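Local coordinates for MW1564 protein (Staphylococcus aureus, PDB 3NTV) that probably transfers a methyl group from S-adenosylmethionine to a hydroxyl oxygen, as a putative caffeoyl-CoA O-methyltransferase with a Rossmann-type fold, at residues T174-Y179 / I221-A226. Residues are numbered along the deposited sequence; the frame is centred on the assembly and turned at random.
Sequences TDNVLY and IDDGLA
The amide of Asn176 and the carboxylate of Asp223 cross with their planes 58° apart, and Asn176 OD1 meets the methylene of Asp223, CB, at 3.4 Å, not its carboxylate oxygens. The amide oxygen is bound by the backbone N of His180, while Asp149 takes a weak bond from ND2. In Asp175, CG lies anti to the backbone N (chi1 -160°), and OD1 comes 3.3 Å from Gly224 O, two acceptors without a bond; OD1 accepts a hydrogen bond from a water that in turn accepts one from Asp223 N, linking the segments through solvent. A second water lies within bonding distance of Asp223 OD2 and, at longer range, of Asp175 OD2, and cannot serve every acceptor around it. The backbones pair directly. Thr174 and Ala226 form a hydrogen-bonded antiparallel pair, with Ala226 N 2.8 Å from Thr174 O; past the strand end Gly224 O takes weak bonds from Asn176 N and Val177 N, and Leu178 N reaches Asp223 O at 3.0 Å. Gly224 CA packs 3.9 Å from Leu178 CG, and Val177 CG1 meets Ala226 CB. The example illustrates how a type I turn, 176-179, and a type II' turn, 221-224, face each other where antiparallel strand 225-230 inserts between strands 170-175 and 214-219, in the order 5-7-6 seen in class I methyltransferases.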
loop_
_atom_site.group_PDB
_atom_site.type_symbol
_atom_site.label_atom_id
_atom_site.label_comp_id
_atom_site.label_asym_id
_atom_site.label_seq_id
_atom_site.Cartn_x
_atom_site.Cartn_y
_atom_site.Cartn_z
ATOM N N THR A 174 -6.646 -1.278 8.935
ATOM C CA THR A 174 -7.987 -1.877 8.962
ATOM C C THR A 174 -8.193 -2.712 7.711
ATOM O O THR A 174 -8.173 -2.178 6.590
ATOM C CB THR A 174 -9.129 -0.842 9.102
ATOM O OG1 THR A 174 -8.870 0.083 10.162
ATOM C CG2 THR A 174 -10.466 -1.520 9.359
ATOM N N ASP A 175 -8.436 -4.011 7.908
ATOM C CA ASP A 175 -8.748 -4.916 6.809
ATOM C C ASP A 175 -10.254 -4.943 6.574
ATOM O O ASP A 175 -11.028 -4.571 7.460
ATOM C CB ASP A 175 -8.245 -6.341 7.112
ATOM C CG ASP A 175 -8.073 -7.228 5.891
ATOM O OD1 ASP A 175 -8.190 -6.710 4.748
ATOM O OD2 ASP A 175 -7.863 -8.439 6.069
ATOM N N ASN A 176 -10.657 -5.408 5.382
ATOM C CA ASN A 176 -12.048 -5.643 5.040
ATOM C C ASN A 176 -12.915 -4.397 5.001
ATOM O O ASN A 176 -14.107 -4.463 5.295
ATOM C CB ASN A 176 -12.618 -6.738 5.957
ATOM C CG ASN A 176 -13.670 -7.612 5.337
ATOM O OD1 ASN A 176 -13.842 -7.676 4.110
ATOM N ND2 ASN A 176 -14.399 -8.286 6.193
ATOM N N VAL A 177 -12.336 -3.277 4.549
ATOM C CA VAL A 177 -13.069 -2.004 4.432
ATOM C C VAL A 177 -14.025 -1.988 3.218
ATOM O O VAL A 177 -14.831 -1.066 3.089
ATOM C CB VAL A 177 -12.194 -0.734 4.571
ATOM C CG1 VAL A 177 -11.577 -0.650 5.965
ATOM C CG2 VAL A 177 -11.124 -0.674 3.487
ATOM N N LEU A 178 -13.968 -3.031 2.370
ATOM C CA LEU A 178 -14.916 -3.199 1.254
ATOM C C LEU A 178 -15.861 -4.393 1.511
ATOM O O LEU A 178 -16.611 -4.768 0.615
ATOM C CB LEU A 178 -14.174 -3.396 -0.095
ATOM C CG LEU A 178 -13.390 -2.190 -0.654
ATOM C CD1 LEU A 178 -12.656 -2.582 -1.911
ATOM C CD2 LEU A 178 -14.307 -1.010 -0.973
ATOM N N TYR A 179 -15.858 -4.966 2.747
ATOM C CA TYR A 179 -16.627 -6.169 3.107
ATOM C C TYR A 179 -16.604 -7.215 1.991
ATOM O O TYR A 179 -17.625 -7.509 1.365
ATOM C CB TYR A 179 -18.063 -5.929 3.675
ATOM C CG TYR A 179 -18.573 -7.188 4.367
ATOM C CD1 TYR A 179 -19.626 -7.928 3.830
ATOM C CD2 TYR A 179 -17.883 -7.738 5.448
ATOM C CE1 TYR A 179 -20.008 -9.155 4.383
ATOM C CE2 TYR A 179 -18.264 -8.953 6.013
ATOM C CZ TYR A 179 -19.340 -9.648 5.493
ATOM O OH TYR A 179 -19.708 -10.834 6.090
ATOM N N ILE A 221 -7.622 -3.415 -2.753
ATOM C CA ILE A 221 -6.839 -4.627 -2.917
ATOM C C ILE A 221 -7.529 -5.649 -2.057
ATOM O O ILE A 221 -7.961 -5.318 -0.948
ATOM C CB ILE A 221 -5.338 -4.498 -2.523
ATOM C CG1 ILE A 221 -5.103 -3.971 -1.078
ATOM C CG2 ILE A 221 -4.562 -3.729 -3.580
ATOM C CD1 ILE A 221 -3.758 -4.463 -0.442
ATOM N N ASP A 222 -7.679 -6.882 -2.575
ATOM C CA ASP A 222 -8.255 -7.988 -1.803
ATOM C C ASP A 222 -9.631 -7.588 -1.213
ATOM O O ASP A 222 -10.512 -7.191 -1.975
ATOM C CB ASP A 222 -7.223 -8.438 -0.723
ATOM C CG ASP A 222 -5.918 -8.968 -1.301
ATOM O OD1 ASP A 222 -5.966 -9.678 -2.334
ATOM O OD2 ASP A 222 -4.858 -8.730 -0.687
ATOM N N ASP A 223 -9.789 -7.610 0.118
ATOM C CA ASP A 223 -11.047 -7.254 0.786
ATOM C C ASP A 223 -11.173 -5.772 1.100
ATOM O O ASP A 223 -12.138 -5.380 1.759
ATOM C CB ASP A 223 -11.140 -8.051 2.095
ATOM C CG ASP A 223 -11.265 -9.539 1.892
ATOM O OD1 ASP A 223 -11.990 -9.945 0.964
ATOM O OD2 ASP A 223 -10.636 -10.296 2.667
ATOM N N GLY A 224 -10.188 -4.979 0.681
ATOM C CA GLY A 224 -10.145 -3.550 0.972
ATOM C C GLY A 224 -9.273 -3.313 2.198
ATOM O O GLY A 224 -9.381 -4.052 3.183
ATOM N N LEU A 225 -8.377 -2.313 2.141
ATOM C CA LEU A 225 -7.474 -2.024 3.251
ATOM C C LEU A 225 -7.405 -0.531 3.520
ATOM O O LEU A 225 -7.416 0.254 2.571
ATOM C CB LEU A 225 -6.056 -2.563 2.902
ATOM C CG LEU A 225 -5.033 -2.611 4.056
ATOM C CD1 LEU A 225 -5.412 -3.675 5.079
ATOM C CD2 LEU A 225 -3.636 -2.910 3.533
ATOM N N ALA A 226 -7.391 -0.136 4.784
ATOM C CA ALA A 226 -7.178 1.263 5.134
ATOM C C ALA A 226 -5.934 1.334 5.983
ATOM O O ALA A 226 -5.646 0.404 6.768
ATOM C CB ALA A 226 -8.356 1.861 5.873
HETATM O O HOH W 1 -7.082 2.048 9.312
HETATM O O HOH W 2 -7.555 -7.416 2.309
HETATM O O HOH W 3 -10.739 -9.681 5.457
#